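Local coordinates for tyrosine-protein phosphatase YwqE (Bacillus subtilis, PDB 3QY7) that removes phosphate from phosphotyrosine residues of its protein substrates YwqD, YwqF and Ssb, as a manganese-dependent phosphatase of the PHP-like TIM-barrel type, at residues V30-R35 with H204-L209; D101-L106 with N234-R239; E142-P147 with K176-R181; E184-H189 with F238-Q243. All blocks are in the same frame, centred on the assembly; numbering follows the deposited sequence.

Interactions 1 to 4 all lie in the shell of one TIM-barrel-like chain, around strands whose ends and following loops hold the metal ions. Interaction 1 joins the end of helix 19-31, early in the chain, to the start of helix 205-216, late in it; interaction 3 is nested inside both 1 and 2. Interactions 2 and 4 share Phe238 and Arg239: the tail after helix 219-232 meets first the start of strand 104-108, then the loop leading into strand 190-192, their centres about 15 Å apart. Interactions 3 and 4 follow one another through helix 173-184. Interaction 1 is centred about 21 to 23 Å from the others, and 2 and 3 are about 24 Å apart. Interactions 1 and 3 join outer helices; 2 and 4 hold the C-terminal tail against the barrel.

Interaction 1 of 4, residues V30-R35 with H204-L209; sequences VRQGIR and HTQEAL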
# COMPACT_ATOMS: atom_id res chain seq x y z
N VAL A 30 1.25 16.41 -4.02
CA VAL A 30 1.44 17.57 -3.19
C VAL A 30 0.11 18.32 -3.02
O VAL A 30 -0.22 18.75 -1.91
CB VAL A 30 2.53 18.49 -3.77
CG1 VAL A 30 2.47 19.87 -3.15
CG2 VAL A 30 3.92 17.88 -3.55
N ARG A 31 -0.65 18.44 -4.10
CA ARG A 31 -1.97 19.12 -4.03
C ARG A 31 -2.93 18.40 -3.06
O ARG A 31 -3.79 19.02 -2.43
CB ARG A 31 -2.59 19.30 -5.41
CG ARG A 31 -1.81 20.25 -6.32
CD ARG A 31 -2.60 20.63 -7.56
NE ARG A 31 -3.30 19.48 -8.14
CZ ARG A 31 -2.83 18.70 -9.11
NH1 ARG A 31 -1.63 18.92 -9.66
NH2 ARG A 31 -3.58 17.69 -9.55
N GLN A 32 -2.72 17.09 -2.89
CA GLN A 32 -3.51 16.26 -1.98
C GLN A 32 -3.02 16.27 -0.53
O GLN A 32 -3.62 15.61 0.34
CB GLN A 32 -3.56 14.81 -2.52
CG GLN A 32 -4.39 14.61 -3.77
CD GLN A 32 -5.88 14.45 -3.48
OE1 GLN A 32 -6.32 14.62 -2.34
NE2 GLN A 32 -6.65 14.09 -4.49
N GLY A 33 -1.93 16.99 -0.25
CA GLY A 33 -1.39 17.06 1.10
C GLY A 33 -0.37 15.99 1.43
O GLY A 33 0.03 15.84 2.58
N ILE A 34 0.08 15.25 0.42
CA ILE A 34 1.12 14.25 0.61
C ILE A 34 2.50 14.90 0.51
O ILE A 34 2.75 15.64 -0.45
CB ILE A 34 0.96 13.10 -0.41
CG1 ILE A 34 -0.42 12.43 -0.23
CG2 ILE A 34 2.13 12.11 -0.33
CD1 ILE A 34 -0.88 11.54 -1.40
N ARG A 35 3.38 14.65 1.49
CA ARG A 35 4.75 15.19 1.48
C ARG A 35 5.77 14.09 1.27
O ARG A 35 6.92 14.35 0.90
CB ARG A 35 5.11 15.90 2.80
CG ARG A 35 3.99 16.59 3.56
CD ARG A 35 3.23 17.62 2.75
NE ARG A 35 4.01 18.83 2.48
CZ ARG A 35 4.46 19.19 1.28
NH1 ARG A 35 4.24 18.44 0.21
NH2 ARG A 35 5.14 20.33 1.16
N HIS A 204 -6.80 10.70 -5.19
CA HIS A 204 -8.11 10.73 -4.53
C HIS A 204 -8.02 10.64 -3.00
O HIS A 204 -8.92 10.15 -2.30
CB HIS A 204 -9.07 9.73 -5.19
CG HIS A 204 -9.68 10.29 -6.43
ND1 HIS A 204 -10.85 11.02 -6.42
CD2 HIS A 204 -9.23 10.34 -7.70
CE1 HIS A 204 -11.12 11.44 -7.64
NE2 HIS A 204 -10.15 11.03 -8.44
N THR A 205 -6.91 11.17 -2.49
CA THR A 205 -6.55 11.11 -1.09
C THR A 205 -7.56 11.83 -0.19
O THR A 205 -8.08 11.24 0.77
CB THR A 205 -5.15 11.73 -0.89
OG1 THR A 205 -4.27 11.24 -1.91
CG2 THR A 205 -4.60 11.37 0.47
N GLN A 206 -7.83 13.10 -0.49
CA GLN A 206 -8.75 13.90 0.32
C GLN A 206 -10.17 13.38 0.22
O GLN A 206 -10.91 13.37 1.22
CB GLN A 206 -8.65 15.37 -0.07
CG GLN A 206 -7.31 16.01 0.31
CD GLN A 206 -7.02 16.02 1.81
OE1 GLN A 206 -7.93 16.10 2.64
NE2 GLN A 206 -5.75 15.95 2.15
N GLU A 207 -10.54 12.93 -0.97
CA GLU A 207 -11.86 12.38 -1.22
C GLU A 207 -12.14 11.18 -0.31
O GLU A 207 -13.18 11.11 0.34
CB GLU A 207 -12.00 12.05 -2.71
CG GLU A 207 -11.94 13.30 -3.61
CD GLU A 207 -10.55 13.71 -4.13
OE1 GLU A 207 -9.49 13.51 -3.47
OE2 GLU A 207 -10.54 14.27 -5.26
N ALA A 208 -11.17 10.27 -0.24
CA ALA A 208 -11.24 9.10 0.64
C ALA A 208 -11.32 9.47 2.12
O ALA A 208 -12.09 8.86 2.86
CB ALA A 208 -10.06 8.15 0.37
N LEU A 209 -10.52 10.45 2.54
CA LEU A 209 -10.54 10.88 3.94
C LEU A 209 -11.89 11.48 4.29
O LEU A 209 -12.43 11.23 5.36
CB LEU A 209 -9.42 11.88 4.24
CG LEU A 209 -8.04 11.23 4.15
CD1 LEU A 209 -6.97 12.30 4.11
CD2 LEU A 209 -7.81 10.31 5.33
O HOH W 1 -6.96 12.81 -6.99
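Gln32 reaches from the Schellman motif that ends helix 19-31 into the first turn of helix 205-216, joining two outer helices of the TIM-barrel-like fold. Its CB lies against the side chain of Thr205, 3.7 Å from Thr205 OG1, and CG passes a little farther from the same hydroxyl. The chain then bends at chi2 (-82°), which carries the amide over the start of the helix. There OE1 accepts from the backbone N of Gln206 at 2.8 Å, so a glutamine side chain serves one of the first-turn N-H groups that has no carbonyl of its own helix to bond. On the other side of the amide, NE2 reaches Glu207 OE1 at 3.1 Å, on the syn side of the carboxylate; Glu207 has a second conformer, so this bond is less certain than the others. NE2 also makes a weak bond to a water that accepts from His204 N, the N-cap residue. An amide suits this place because it can accept and donate at once.

Gly33 takes the positive phi of the Schellman motif, which suits a residue without a side chain; next comes Ile34, whose CD1 sits 3.4 Å from Thr205 OG1. Gln206 returns the grip: its side chain runs antiparallel to that of Gln32, the amide planes 17° apart, and its NE2 donates nearly straight (171°) to Gln32 O at 2.8 Å, from above the carbonyl plane.

Interaction 2 of 4, residues D101-L106 with N234-R239; sequences DTKYIL and NQTIFR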
# COMPACT_ATOMS: atom_id res chain seq x y z
N ASP A 101 12.54 0.29 4.18
CA ASP A 101 13.47 -0.53 4.98
C ASP A 101 12.99 -0.77 6.42
O ASP A 101 13.80 -1.07 7.30
CB ASP A 101 14.87 0.11 4.99
CG ASP A 101 15.50 0.16 3.62
OD1 ASP A 101 16.02 1.24 3.26
OD2 ASP A 101 15.46 -0.86 2.89
N THR A 102 11.69 -0.63 6.67
CA THR A 102 11.12 -0.90 7.99
C THR A 102 10.68 -2.35 8.12
O THR A 102 10.90 -3.15 7.22
CB THR A 102 9.88 -0.03 8.25
OG1 THR A 102 8.81 -0.47 7.39
CG2 THR A 102 10.20 1.45 8.02
N LYS A 103 10.03 -2.68 9.23
CA LYS A 103 9.52 -4.02 9.46
C LYS A 103 8.27 -4.32 8.65
O LYS A 103 7.81 -5.45 8.66
CB LYS A 103 9.22 -4.23 10.93
CG LYS A 103 7.96 -3.55 11.44
CD LYS A 103 7.74 -3.84 12.90
CE LYS A 103 8.71 -3.07 13.75
NZ LYS A 103 8.70 -3.60 15.15
N TYR A 104 7.72 -3.31 7.98
CA TYR A 104 6.48 -3.48 7.22
C TYR A 104 6.78 -3.85 5.78
O TYR A 104 7.58 -3.20 5.12
CB TYR A 104 5.65 -2.19 7.27
CG TYR A 104 5.22 -1.87 8.68
CD1 TYR A 104 4.03 -2.38 9.20
CD2 TYR A 104 6.04 -1.12 9.53
CE1 TYR A 104 3.64 -2.10 10.50
CE2 TYR A 104 5.67 -0.84 10.83
CZ TYR A 104 4.47 -1.33 11.32
OH TYR A 104 4.09 -1.08 12.61
N ILE A 105 6.15 -4.91 5.29
CA ILE A 105 6.42 -5.39 3.95
C ILE A 105 5.10 -5.49 3.21
O ILE A 105 4.12 -6.00 3.77
CB ILE A 105 7.20 -6.76 3.95
CG1 ILE A 105 7.45 -7.28 2.54
CG2 ILE A 105 6.57 -7.78 4.89
CD1 ILE A 105 8.32 -8.55 2.50
N LEU A 106 5.06 -4.97 1.98
CA LEU A 106 3.82 -4.91 1.19
C LEU A 106 3.69 -6.13 0.31
O LEU A 106 4.43 -6.30 -0.65
CB LEU A 106 3.79 -3.61 0.36
CG LEU A 106 2.48 -3.32 -0.40
CD1 LEU A 106 1.32 -3.12 0.56
CD2 LEU A 106 2.67 -2.12 -1.30
N ASN A 234 9.21 3.17 11.75
CA ASN A 234 9.39 1.77 12.15
C ASN A 234 8.83 1.48 13.55
O ASN A 234 9.33 0.61 14.27
CB ASN A 234 10.86 1.34 12.03
CG ASN A 234 11.01 -0.17 11.95
OD1 ASN A 234 10.14 -0.87 11.44
ND2 ASN A 234 12.10 -0.67 12.50
N GLN A 235 7.79 2.22 13.91
CA GLN A 235 7.05 2.01 15.14
C GLN A 235 5.91 1.02 14.93
O GLN A 235 5.59 0.68 13.80
CB GLN A 235 6.46 3.34 15.65
CG GLN A 235 7.50 4.35 16.12
CD GLN A 235 8.41 3.77 17.16
OE1 GLN A 235 9.56 3.45 16.87
NE2 GLN A 235 7.90 3.63 18.38
N THR A 236 5.31 0.58 16.02
CA THR A 236 4.20 -0.35 15.95
C THR A 236 2.91 0.42 15.65
O THR A 236 2.61 1.39 16.33
CB THR A 236 4.09 -1.12 17.27
OG1 THR A 236 5.31 -1.83 17.49
CG2 THR A 236 2.92 -2.12 17.22
N ILE A 237 2.18 0.01 14.60
CA ILE A 237 0.92 0.64 14.23
C ILE A 237 -0.18 0.40 15.27
O ILE A 237 -0.09 -0.55 16.07
CB ILE A 237 0.41 0.17 12.84
CG1 ILE A 237 0.35 -1.36 12.77
CG2 ILE A 237 1.32 0.70 11.73
CD1 ILE A 237 -0.66 -1.89 11.74
N PHE A 238 -1.20 1.25 15.24
CA PHE A 238 -2.34 1.12 16.15
C PHE A 238 -3.43 0.30 15.50
O PHE A 238 -3.79 0.51 14.33
CB PHE A 238 -2.88 2.49 16.56
CG PHE A 238 -1.86 3.38 17.22
CD1 PHE A 238 -1.91 4.76 17.03
CD2 PHE A 238 -0.86 2.85 18.04
CE1 PHE A 238 -0.98 5.60 17.64
CE2 PHE A 238 0.08 3.68 18.65
CZ PHE A 238 0.01 5.06 18.44
N ARG A 239 -3.96 -0.63 16.28
CA ARG A 239 -4.99 -1.53 15.80
C ARG A 239 -6.18 -1.49 16.73
O ARG A 239 -6.05 -1.27 17.94
CB ARG A 239 -4.45 -2.97 15.71
CG ARG A 239 -3.20 -3.10 14.85
CD ARG A 239 -2.42 -4.39 15.13
NE ARG A 239 -2.91 -5.47 14.30
CZ ARG A 239 -2.29 -5.99 13.24
NH1 ARG A 239 -1.10 -5.57 12.84
NH2 ARG A 239 -2.88 -6.96 12.58
O HOH W 2 8.79 -1.23 16.15
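Tyr104 points its hydroxyl into the backbone of the 234-239 segment, which bends round it. OH donates to Gln235 O at 2.6 Å, lying in the carbonyl plane on a lone pair, while Ile237 N donates to Tyr104 OH at 3.0 Å in a rather bent bond (136°). Gripped by both, the phenol oxygen suits a site that needs donor and acceptor together. The carbonyl of Gln235 lies at the ring edge, whereas Ile237 crosses the tyrosine at a slant, its CG2 3.8 Å from Tyr104 CZ.

The tyrosine opens strand 104-108 of the barrel, and its partner segment follows the Schellman motif that closes helix 219-232 at Asn234, a residue that tolerates positive phi well. The Thr102 and Asn234 side chains run alongside one another, heading opposite ways. A chi1 of -159° swings the Asn234 amide away from its own N, and OD1 meets Lys103 N at 2.9 Å, the donor standing above the carbonyl plane. Thr102 OG1 accepts from Tyr104 N in an ST turn and also bonds to Leu99 O. Lys103 lies roughly perpendicular to Asn234; its CG sits over one face of the Tyr104 ring, toward the rim, and NZ donates to a water, 2.6 Å away, that in turn donates to Asn234 O.

Interaction 3 of 4, residues E142-P147 with K176-R181; sequences EIRENP and KAFSLR
Phe178 fills the tight part of this contact, its ring pushed against the last turn of helix 141-145. The side chain stretches out from its own helix, CG opposite the backbone N (chi1 -176°), and brings CZ within 3.6 Å of Arg144 CA and against the side chain of Ile143, whose CG2 is 4.0 Å away. Arg144 bends at chi2 and sets CD over one ring face, toward the rim: CD stands 3.9 Å from the ring centroid and 24° off the normal, a CH-pi contact. Pro147 CG meets the ring at its edge, 4.2 Å from Phe178 CE1. A flat aromatic suits the place, since backbone, methyl and methylene groups can all lie against it.

In the outer layer of the barrel, helix 141-145 and the residues just after it thus pack on helix 173-184 mainly by apolar contact, with no direct hydrogen bond between the segments. Toward the looser side Arg181 takes over. Its guanidinium has Phe178 CE1 over one face, toward the rim, and NH1 donates to a water at 2.8 Å, which in turn donates to Arg144 O at 2.9 Å. Arg181 NH2 also makes a weak bond to Lys246 O in the C-terminal tail. The two arginines remain apart, Arg144 NE lying 6.0 Å from Arg181 NH1.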
# COMPACT_ATOMS: atom_id res chain seq x y z
N GLU A 142 -11.58 -13.39 -3.85
CA GLU A 142 -11.88 -14.32 -2.75
C GLU A 142 -12.19 -13.65 -1.41
O GLU A 142 -13.08 -14.10 -0.68
CB GLU A 142 -10.77 -15.37 -2.57
CG GLU A 142 -11.21 -16.52 -1.68
CD GLU A 142 -10.25 -17.69 -1.64
OE1 GLU A 142 -9.14 -17.63 -2.23
OE2 GLU A 142 -10.63 -18.70 -0.99
N ILE A 143 -11.46 -12.59 -1.06
CA ILE A 143 -11.80 -11.85 0.14
C ILE A 143 -13.20 -11.23 0.01
O ILE A 143 -13.97 -11.22 0.97
CB ILE A 143 -10.74 -10.77 0.48
CG1 ILE A 143 -9.44 -11.43 0.91
CG2 ILE A 143 -11.25 -9.82 1.54
CD1 ILE A 143 -8.24 -10.48 0.98
N ARG A 144 -13.51 -10.73 -1.18
CA ARG A 144 -14.82 -10.16 -1.48
C ARG A 144 -15.93 -11.22 -1.29
O ARG A 144 -16.98 -10.93 -0.71
CB ARG A 144 -14.82 -9.64 -2.92
CG ARG A 144 -16.11 -9.00 -3.41
CD ARG A 144 -16.14 -7.50 -3.18
NE ARG A 144 -17.28 -6.92 -3.87
CZ ARG A 144 -17.21 -6.25 -5.02
NH1 ARG A 144 -16.04 -6.03 -5.62
NH2 ARG A 144 -18.33 -5.79 -5.57
N GLU A 145 -15.67 -12.43 -1.76
CA GLU A 145 -16.61 -13.54 -1.61
C GLU A 145 -16.65 -14.13 -0.19
O GLU A 145 -17.69 -14.61 0.28
CB GLU A 145 -16.27 -14.62 -2.64
CG GLU A 145 -16.68 -14.23 -4.06
CD GLU A 145 -15.94 -14.99 -5.15
OE1 GLU A 145 -15.13 -15.90 -4.82
OE2 GLU A 145 -16.17 -14.69 -6.35
N ASN A 146 -15.51 -14.08 0.49
CA ASN A 146 -15.38 -14.69 1.80
C ASN A 146 -14.51 -13.79 2.68
O ASN A 146 -13.31 -14.06 2.85
CB ASN A 146 -14.81 -16.11 1.66
CG ASN A 146 -14.60 -16.82 3.00
OD1 ASN A 146 -15.18 -16.46 4.03
ND2 ASN A 146 -13.76 -17.86 2.98
N PRO A 147 -15.09 -12.71 3.23
CA PRO A 147 -14.28 -11.73 3.96
C PRO A 147 -13.63 -12.28 5.23
O PRO A 147 -12.66 -11.70 5.72
CB PRO A 147 -15.27 -10.61 4.31
CG PRO A 147 -16.49 -10.87 3.50
CD PRO A 147 -16.52 -12.34 3.23
N LYS A 176 -16.55 0.60 -3.37
CA LYS A 176 -16.71 1.52 -2.22
C LYS A 176 -17.49 0.93 -1.04
O LYS A 176 -17.10 1.03 0.13
CB LYS A 176 -17.38 2.85 -2.63
CG LYS A 176 -17.61 3.81 -1.47
CD LYS A 176 -18.19 5.14 -1.92
CE LYS A 176 -18.58 5.97 -0.73
NZ LYS A 176 -19.12 7.30 -1.11
N ALA A 177 -18.64 0.33 -1.35
CA ALA A 177 -19.47 -0.30 -0.35
C ALA A 177 -18.72 -1.38 0.44
O ALA A 177 -18.81 -1.44 1.67
CB ALA A 177 -20.71 -0.89 -1.04
N PHE A 178 -17.97 -2.22 -0.28
CA PHE A 178 -17.20 -3.29 0.35
C PHE A 178 -16.09 -2.74 1.25
O PHE A 178 -15.86 -3.24 2.35
CB PHE A 178 -16.64 -4.25 -0.69
CG PHE A 178 -15.92 -5.43 -0.10
CD1 PHE A 178 -16.55 -6.24 0.85
CD2 PHE A 178 -14.64 -5.75 -0.49
CE1 PHE A 178 -15.90 -7.33 1.41
CE2 PHE A 178 -13.98 -6.85 0.07
CZ PHE A 178 -14.60 -7.63 1.01
N SER A 179 -15.45 -1.68 0.80
CA SER A 179 -14.32 -1.09 1.51
C SER A 179 -14.74 -0.55 2.86
O SER A 179 -14.02 -0.70 3.86
CB SER A 179 -13.70 0.03 0.66
OG SER A 179 -13.26 -0.43 -0.59
N LEU A 180 -15.90 0.10 2.90
CA LEU A 180 -16.45 0.61 4.14
C LEU A 180 -16.75 -0.50 5.15
O LEU A 180 -16.57 -0.31 6.35
CB LEU A 180 -17.70 1.44 3.85
CG LEU A 180 -17.44 2.82 3.24
CD1 LEU A 180 -18.77 3.42 2.81
CD2 LEU A 180 -16.75 3.73 4.26
N ARG A 181 -17.19 -1.66 4.64
CA ARG A 181 -17.39 -2.85 5.47
C ARG A 181 -16.09 -3.28 6.14
O ARG A 181 -16.07 -3.50 7.36
CB ARG A 181 -18.01 -4.00 4.65
CG ARG A 181 -19.49 -3.76 4.33
CD ARG A 181 -20.00 -4.71 3.26
NE ARG A 181 -19.99 -6.11 3.68
CZ ARG A 181 -19.94 -7.14 2.84
NH1 ARG A 181 -19.89 -6.93 1.52
NH2 ARG A 181 -19.94 -8.37 3.30
O HOH W 3 -19.01 -9.48 0.67

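Interaction 4 of 4, residues E184-H189 with F238-Q243; sequences EANLIH and FRQPPQ
A Schellman motif closes helix 173-184, with Asn186 as its positive-phi C-prime residue, and the C-terminal tail runs past this turn in nearly the opposite direction. At the far end of the pairing, Gln243 N donates to Ala185 O at 2.9 Å; the bond is rather bent (138°), the donor tilted only 16° from the carbonyl plane. The same oxygen receives a CA-H...O contact from Pro242 CA, and the short Ala185 side chain meets Gln243 O, 3.5 Å from CB. Asn186 suits the turn because asparagine adopts positive phi readily; its side chain lies across that of Gln240, with CB of Gln240 3.3 Å from Asn186 CG.

Leu187 is set square to Pro242, and its CD2 touches Pro242 CB at 3.6 Å, the two making an apolar patch beside Val154 of helix 148-155. Farther along, His189 and Arg239 meet at a slant, their flat groups 36° apart: NE2 of the ring stands over one face of the guanidinium, toward the rim, and Arg239 CG lies 3.8 Å from His189 CD2. Water bridges the middle. One water, in the plane of the His189 ring, is 2.9 Å from NE2 and also lies near Asn186 O and Gln240 O; a second accepts from Gln240 N at 2.9 Å and lies 2.9 Å from Asn186 O, to which it may donate.

His189 ND1 bonds to Ser160 N and Arg239 NH2 to Ala158 O, tying both segments to the start of strand 159-163 and the residue before it. Phe238 and Gln240 touch helix 219-232.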
# COMPACT_ATOMS: atom_id res chain seq x y z
N GLU A 184 -14.97 -0.66 8.83
CA GLU A 184 -15.83 -0.81 10.01
C GLU A 184 -15.40 -1.97 10.91
O GLU A 184 -15.43 -1.85 12.14
CB GLU A 184 -17.27 -1.07 9.55
CG GLU A 184 -18.27 -0.91 10.66
CD GLU A 184 -19.68 -1.17 10.20
OE1 GLU A 184 -20.14 -2.33 10.30
OE2 GLU A 184 -20.34 -0.20 9.78
N ALA A 185 -15.00 -3.07 10.29
CA ALA A 185 -14.59 -4.29 10.99
C ALA A 185 -13.17 -4.23 11.56
O ALA A 185 -12.66 -5.24 12.07
CB ALA A 185 -14.73 -5.48 10.05
N ASN A 186 -12.54 -3.06 11.46
CA ASN A 186 -11.17 -2.84 11.98
C ASN A 186 -10.11 -3.69 11.28
O ASN A 186 -9.09 -4.03 11.87
CB ASN A 186 -11.11 -3.04 13.50
CG ASN A 186 -11.93 -2.02 14.26
OD1 ASN A 186 -12.59 -2.34 15.26
ND2 ASN A 186 -11.89 -0.77 13.81
N LEU A 187 -10.36 -4.04 10.02
CA LEU A 187 -9.46 -4.91 9.27
C LEU A 187 -8.47 -4.16 8.40
O LEU A 187 -7.59 -4.78 7.79
CB LEU A 187 -10.27 -5.89 8.41
CG LEU A 187 -11.19 -6.85 9.15
CD1 LEU A 187 -11.77 -7.80 8.12
CD2 LEU A 187 -10.47 -7.63 10.26
N ILE A 188 -8.62 -2.84 8.36
CA ILE A 188 -7.79 -1.95 7.56
C ILE A 188 -6.96 -1.08 8.49
O ILE A 188 -7.48 -0.56 9.47
CB ILE A 188 -8.68 -1.03 6.69
CG1 ILE A 188 -9.59 -1.85 5.75
CG2 ILE A 188 -7.86 0.02 5.91
CD1 ILE A 188 -8.90 -2.83 4.78
N HIS A 189 -5.68 -0.90 8.16
CA HIS A 189 -4.75 -0.15 9.01
C HIS A 189 -4.13 1.06 8.33
O HIS A 189 -3.60 1.93 9.03
CB HIS A 189 -3.70 -1.09 9.58
CG HIS A 189 -4.32 -2.28 10.23
ND1 HIS A 189 -4.60 -3.44 9.53
CD2 HIS A 189 -4.81 -2.47 11.48
CE1 HIS A 189 -5.20 -4.30 10.34
NE2 HIS A 189 -5.34 -3.74 11.52
N PHE A 238 -1.20 1.25 15.24
CA PHE A 238 -2.34 1.12 16.15
C PHE A 238 -3.43 0.30 15.50
O PHE A 238 -3.79 0.51 14.33
CB PHE A 238 -2.88 2.49 16.56
CG PHE A 238 -1.86 3.38 17.22
CD1 PHE A 238 -1.91 4.76 17.03
CD2 PHE A 238 -0.86 2.85 18.04
CE1 PHE A 238 -0.98 5.60 17.64
CE2 PHE A 238 0.08 3.68 18.65
CZ PHE A 238 0.01 5.06 18.44
N ARG A 239 -3.96 -0.63 16.28
CA ARG A 239 -4.99 -1.53 15.80
C ARG A 239 -6.18 -1.49 16.73
O ARG A 239 -6.05 -1.27 17.94
CB ARG A 239 -4.45 -2.97 15.71
CG ARG A 239 -3.20 -3.10 14.85
CD ARG A 239 -2.42 -4.39 15.13
NE ARG A 239 -2.91 -5.47 14.30
CZ ARG A 239 -2.29 -5.99 13.24
NH1 ARG A 239 -1.10 -5.57 12.84
NH2 ARG A 239 -2.88 -6.96 12.58
N GLN A 240 -7.36 -1.70 16.15
CA GLN A 240 -8.57 -1.94 16.93
C GLN A 240 -8.92 -3.43 16.80
O GLN A 240 -8.45 -4.11 15.86
CB GLN A 240 -9.71 -1.02 16.45
CG GLN A 240 -9.45 0.49 16.63
CD GLN A 240 -9.36 0.94 18.08
OE1 GLN A 240 -8.53 1.80 18.42
NE2 GLN A 240 -10.20 0.38 18.94
N PRO A 241 -9.72 -3.97 17.74
CA PRO A 241 -9.99 -5.40 17.68
C PRO A 241 -10.68 -5.79 16.38
O PRO A 241 -11.74 -5.23 16.06
CB PRO A 241 -10.90 -5.65 18.90
CG PRO A 241 -10.74 -4.46 19.78
CD PRO A 241 -10.46 -3.31 18.84
N PRO A 242 -10.08 -6.72 15.62
CA PRO A 242 -10.67 -7.13 14.35
C PRO A 242 -12.01 -7.83 14.56
O PRO A 242 -12.23 -8.47 15.60
CB PRO A 242 -9.65 -8.12 13.77
CG PRO A 242 -8.83 -8.55 14.93
CD PRO A 242 -8.80 -7.41 15.88
N GLN A 243 -12.89 -7.68 13.58
CA GLN A 243 -14.23 -8.24 13.68
C GLN A 243 -14.56 -9.04 12.43
O GLN A 243 -14.10 -8.71 11.34
CB GLN A 243 -15.26 -7.13 13.90
CG GLN A 243 -14.97 -6.17 15.06
CD GLN A 243 -15.03 -6.82 16.44
OE1 GLN A 243 -15.59 -7.91 16.62
NE2 GLN A 243 -14.47 -6.13 17.44
O HOH W 4 -6.80 -4.95 13.68
O HOH W 5 -7.59 -2.06 13.30